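PDB 3QOC: putative metallopeptidase from Corynebacterium diphtheriae, which is probably a metal-dependent aminopeptidase of the creatinase/prolidase family, represented by its N-terminal domain, which precedes a probable metal-binding catalytic domain. Local coordinates for residues S57-T62 against L90-G95; L34-Y39 against G100-Y105. All coordinates share one frame; numbering follows the deposited sequence.

Contact 1: residues S57-T62 against L90-G95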
# COMPACT_ATOMS: atom_id res chain seq x y z
N SER A 57 3.03 -4.54 -9.48
CA SER A 57 3.96 -3.56 -8.98
C SER A 57 3.42 -3.06 -7.61
O SER A 57 2.26 -3.35 -7.22
CB SER A 57 4.08 -2.41 -9.96
OG SER A 57 2.85 -1.68 -9.92
N ALA A 58 4.28 -2.36 -6.89
CA ALA A 58 4.05 -1.92 -5.52
C ALA A 58 4.90 -0.71 -5.19
O ALA A 58 5.89 -0.49 -5.80
CB ALA A 58 4.27 -3.03 -4.49
N ARG A 59 4.48 0.08 -4.21
CA ARG A 59 5.28 1.21 -3.73
C ARG A 59 5.01 1.36 -2.24
O ARG A 59 3.90 1.14 -1.79
CB ARG A 59 4.84 2.46 -4.48
CG ARG A 59 5.87 3.57 -4.40
CD ARG A 59 5.42 4.77 -5.24
NE ARG A 59 6.42 5.82 -5.29
CZ ARG A 59 6.17 7.09 -5.56
NH1 ARG A 59 4.92 7.50 -5.77
NH2 ARG A 59 7.18 7.97 -5.65
N ILE A 60 6.03 1.70 -1.49
CA ILE A 60 5.96 1.70 -0.07
C ILE A 60 6.43 3.06 0.43
O ILE A 60 7.22 3.76 -0.20
CB ILE A 60 6.75 0.55 0.52
CG1 ILE A 60 6.36 0.38 1.98
CG2 ILE A 60 8.28 0.76 0.35
CD1 ILE A 60 6.91 -1.01 2.59
N SER A 61 5.84 3.52 1.52
CA SER A 61 6.24 4.83 2.00
C SER A 61 6.52 4.83 3.50
O SER A 61 5.87 4.14 4.23
CB SER A 61 5.12 5.83 1.70
OG SER A 61 5.45 7.07 2.25
N THR A 62 7.46 5.65 3.95
CA THR A 62 7.75 5.74 5.37
C THR A 62 8.43 7.10 5.64
O THR A 62 8.75 7.83 4.69
CB THR A 62 8.59 4.59 5.85
OG1 THR A 62 8.58 4.59 7.29
CG2 THR A 62 10.03 4.70 5.37
N LEU A 90 -0.87 8.23 -2.17
CA LEU A 90 -2.11 8.45 -2.93
C LEU A 90 -2.00 9.64 -3.87
O LEU A 90 -2.43 9.58 -5.02
CB LEU A 90 -3.31 8.59 -1.98
CG LEU A 90 -4.71 8.57 -2.55
CD1 LEU A 90 -4.98 7.30 -3.36
CD2 LEU A 90 -5.70 8.69 -1.41
N SER A 91 -1.34 10.70 -3.43
CA SER A 91 -1.30 11.91 -4.25
C SER A 91 -0.44 11.69 -5.50
O SER A 91 -0.48 12.45 -6.45
CB SER A 91 -0.79 13.09 -3.41
OG SER A 91 0.24 13.75 -4.11
N ASP A 92 0.40 10.66 -5.47
CA ASP A 92 1.24 10.33 -6.63
C ASP A 92 0.58 9.44 -7.72
O ASP A 92 1.18 9.18 -8.75
CB ASP A 92 2.56 9.73 -6.14
CG ASP A 92 3.62 10.81 -5.90
OD1 ASP A 92 3.31 12.03 -5.97
OD2 ASP A 92 4.77 10.46 -5.63
N ILE A 93 -0.64 8.98 -7.47
CA ILE A 93 -1.36 8.18 -8.41
C ILE A 93 -2.03 9.07 -9.45
O ILE A 93 -2.74 10.03 -9.09
CB ILE A 93 -2.42 7.36 -7.72
CG1 ILE A 93 -1.74 6.43 -6.74
CG2 ILE A 93 -3.20 6.53 -8.70
CD1 ILE A 93 -2.70 5.63 -6.07
N ASN A 94 -1.80 8.76 -10.73
CA ASN A 94 -2.42 9.46 -11.88
C ASN A 94 -3.65 8.65 -12.35
O ASN A 94 -3.52 7.46 -12.62
CB ASN A 94 -1.44 9.60 -13.04
CG ASN A 94 0.02 9.74 -12.60
OD1 ASN A 94 0.77 8.72 -12.49
ND2 ASN A 94 0.48 10.99 -12.41
N GLY A 95 -4.83 9.28 -12.42
CA GLY A 95 -6.06 8.54 -12.70
C GLY A 95 -6.15 8.05 -14.12
O GLY A 95 -5.30 8.35 -14.94

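Contact 2: residues L34-Y39 against G100-Y105. With SO4 (sulfate ion), chain F.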
# COMPACT_ATOMS: atom_id res chain seq x y z
N LEU A 34 -0.50 -1.66 10.11
CA LEU A 34 0.92 -1.97 10.12
C LEU A 34 1.22 -3.46 10.05
O LEU A 34 2.21 -3.84 9.42
CB LEU A 34 1.65 -1.32 11.33
CG LEU A 34 2.32 0.08 11.05
CD1 LEU A 34 3.35 0.03 10.08
CD2 LEU A 34 1.44 1.19 10.56
N THR A 35 0.47 -4.31 10.77
CA THR A 35 0.78 -5.73 10.76
C THR A 35 0.53 -6.29 9.35
O THR A 35 1.23 -7.18 8.90
CB THR A 35 -0.05 -6.51 11.79
OG1 THR A 35 -1.43 -6.51 11.42
CG2 THR A 35 0.09 -5.84 13.20
N HIS A 36 -0.43 -5.70 8.65
CA HIS A 36 -0.67 -6.04 7.23
C HIS A 36 0.49 -5.63 6.37
O HIS A 36 0.98 -6.45 5.57
CB HIS A 36 -1.99 -5.49 6.70
CG HIS A 36 -3.18 -6.06 7.40
ND1 HIS A 36 -4.44 -5.52 7.27
CD2 HIS A 36 -3.31 -7.10 8.26
CE1 HIS A 36 -5.28 -6.17 8.04
NE2 HIS A 36 -4.63 -7.15 8.65
N ILE A 37 1.05 -4.45 6.60
CA ILE A 37 2.21 -4.00 5.78
C ILE A 37 3.42 -4.93 6.04
O ILE A 37 4.21 -5.30 5.13
CB ILE A 37 2.54 -2.55 6.09
CG1 ILE A 37 1.42 -1.62 5.58
CG2 ILE A 37 3.88 -2.23 5.62
CD1 ILE A 37 1.41 -0.23 6.18
N ARG A 38 3.57 -5.33 7.30
CA ARG A 38 4.68 -6.21 7.68
C ARG A 38 4.56 -7.58 7.02
O ARG A 38 5.53 -8.13 6.50
CB ARG A 38 4.74 -6.36 9.20
CG ARG A 38 6.13 -6.65 9.74
CD ARG A 38 6.47 -8.12 9.63
NE ARG A 38 5.31 -8.97 9.85
CZ ARG A 38 5.25 -10.26 9.52
NH1 ARG A 38 6.30 -10.85 8.95
NH2 ARG A 38 4.15 -10.96 9.75
N TYR A 39 3.34 -8.12 7.03
CA TYR A 39 3.04 -9.40 6.46
C TYR A 39 3.37 -9.34 4.94
O TYR A 39 3.96 -10.29 4.37
CB TYR A 39 1.55 -9.71 6.75
CG TYR A 39 1.03 -10.98 6.12
CD1 TYR A 39 1.16 -12.20 6.77
CD2 TYR A 39 0.44 -10.95 4.89
CE1 TYR A 39 0.69 -13.37 6.18
CE2 TYR A 39 -0.09 -12.16 4.26
CZ TYR A 39 0.06 -13.33 4.91
OH TYR A 39 -0.39 -14.46 4.31
N GLY A 100 -8.67 0.71 -3.43
CA GLY A 100 -9.28 0.19 -2.21
C GLY A 100 -8.53 0.66 -0.96
O GLY A 100 -7.36 0.95 -1.04
N PHE A 101 -9.22 0.72 0.20
CA PHE A 101 -8.61 1.03 1.47
C PHE A 101 -9.18 0.18 2.56
O PHE A 101 -10.26 -0.36 2.42
CB PHE A 101 -8.69 2.55 1.82
CG PHE A 101 -10.07 3.04 2.04
CD1 PHE A 101 -10.61 3.09 3.32
CD2 PHE A 101 -10.82 3.54 0.98
CE1 PHE A 101 -11.91 3.53 3.53
CE2 PHE A 101 -12.08 4.01 1.20
CZ PHE A 101 -12.63 4.00 2.49
N GLU A 102 -8.48 0.04 3.66
CA GLU A 102 -8.90 -0.88 4.66
C GLU A 102 -9.96 -0.17 5.57
O GLU A 102 -9.65 0.51 6.57
CB GLU A 102 -7.71 -1.35 5.46
CG GLU A 102 -6.70 -2.05 4.65
CD GLU A 102 -5.51 -2.49 5.51
OE1 GLU A 102 -4.58 -1.67 5.73
OE2 GLU A 102 -5.53 -3.64 5.98
N ALA A 103 -11.20 -0.35 5.22
CA ALA A 103 -12.26 0.48 5.84
C ALA A 103 -12.50 0.04 7.30
O ALA A 103 -12.99 0.78 8.11
CB ALA A 103 -13.58 0.39 5.00
N ASP A 104 -12.11 -1.19 7.61
CA ASP A 104 -12.21 -1.67 8.95
C ASP A 104 -11.13 -1.10 9.88
O ASP A 104 -11.23 -1.29 11.10
CB ASP A 104 -12.03 -3.21 8.97
CG ASP A 104 -13.20 -3.96 8.36
OD1 ASP A 104 -14.27 -3.32 8.08
OD2 ASP A 104 -13.04 -5.20 8.18
N TYR A 105 -10.10 -0.46 9.31
CA TYR A 105 -8.99 0.01 10.09
C TYR A 105 -8.77 1.50 10.03
O TYR A 105 -8.24 2.09 10.96
CB TYR A 105 -7.69 -0.70 9.71
CG TYR A 105 -7.74 -2.20 9.90
CD1 TYR A 105 -7.26 -2.79 11.06
CD2 TYR A 105 -8.34 -3.02 8.96
CE1 TYR A 105 -7.32 -4.18 11.24
CE2 TYR A 105 -8.38 -4.36 9.12
CZ TYR A 105 -7.85 -4.94 10.27
OH TYR A 105 -7.96 -6.29 10.44
S SO4 F . 6.40 -14.17 8.86
O1 SO4 F . 6.02 -15.39 8.19
O2 SO4 F . 5.13 -13.88 9.46
O3 SO4 F . 7.45 -14.41 9.82
O4 SO4 F . 6.96 -13.26 7.88

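Contact 1: residues S57-T62 against L90-G95
R59 reaches from its strand to D92, where helix 85-91 gives way to the loop, and the two form a salt bridge near the protein surface. NH1 of R59 donates to OD2 of D92 at 3.0 Å, with an N-H...O angle of 155°. OD2 meets NH1 with its anti lone pair, the one turned away from OD1. NH2 of R59 leans toward OD2 of D92 as well, but at 3.5 Å that bond is weak and bent. The carboxylate lies nearly in the guanidinium plane, the two planes only 14° apart, and CB of D92 comes up to the same edge, 3.3 Å from NH1 of R59. Arginine suits this place because it combines a long aliphatic shaft with a flat charged end: CG stands anti to the backbone N (chi1 -162°) and the chain runs extended to NE, which carries the charge across to the loop. Aspartate suits the other side, its short side chain holding the carboxylate close to the backbone of the turn.

Strand 58-62 belongs to the mixed sheet of the creatinase/prolidase N-terminal domain, and helix 85-91 packs against one face of it. The R59 side chain also touches I51 of the adjacent strand and L89 of the helix, probably with its aliphatic part. E78, on the other neighbouring strand, forms a weak, long ion pair with NE of R59. Behind D92, the backbone N of I93 bonds to O of L90 at 3.1 Å, holding the turn that carries D92, and the I93 side chain touches I51.

Contact 2: residues L34-Y39 against G100-Y105
A histidine-carboxylate hydrogen bond, with a tyrosine at its side, joins helix 34-41 to the end of strand 97-102 through H36, E102 and Y105. ND1 of H36 donates to OE2 of E102 at a short 2.5 Å with an N-H...O angle of 160°. The oxygen lies in the imidazole plane and the N-H approaches it nearly end-on to its C-O bond, while the carboxylate is turned 43° from the ring. With its CG anti to the carbonyl carbon (chi1 -61°) and the chain extended beyond it, E102 carries its acid group from the strand to the helix. Glutamate has the length for this task, and its second oxygen, OE1, takes the backbone N-H groups of T32 and H33, so both oxygens of a buried carboxylate are engaged.

Y105 meets the same imidazole in a T-shaped pair, with ring centroids 5.1 Å apart. CE1 of H36 is 3.6 Å from CZ of Y105. Histidine fits here because one flat ring can donate through ND1 and pack against an aromatic; H33 adds a third ring beside both. The bond from N of Y105 to O of E102, 2.9 Å, folds the chain so that both partners reach H36.

R38 grips a sulfate, probably from the crystallisation liquor, through NH1 to O4 at 2.7 Å and NH2 to O2; R9 and R13 bind it too. Helix 34-41 follows strand 28-31, and E102 and Y105 come from the end of parallel strand 97-102 and the turn after it, a beta-alpha layering in keeping with this family's alpha/beta N-terminal domain.

Overall arrangement
Both contacts lie in the creatinase/prolidase N-terminal domain and reach its one mixed sheet, on opposite sides of the chain's centre. Their centres are 15 Å apart; their nearest atoms come within about 4 Å without touching. Contact 1 uses strand 58-62, in the half of the sheet that also holds 49-53 and 78-81, whereas contact 2 uses strand 97-102, between 28-31 and 122-127. Along the chain the order is 34-39, 57-62, 90-95, 100-105, so contact 1 is nested within the loop closed by contact 2. Helix 85-91, then the loop that holds D92, lead on to strand 97-102, linking the two, and together they tie helices and loops to both halves of the sheet.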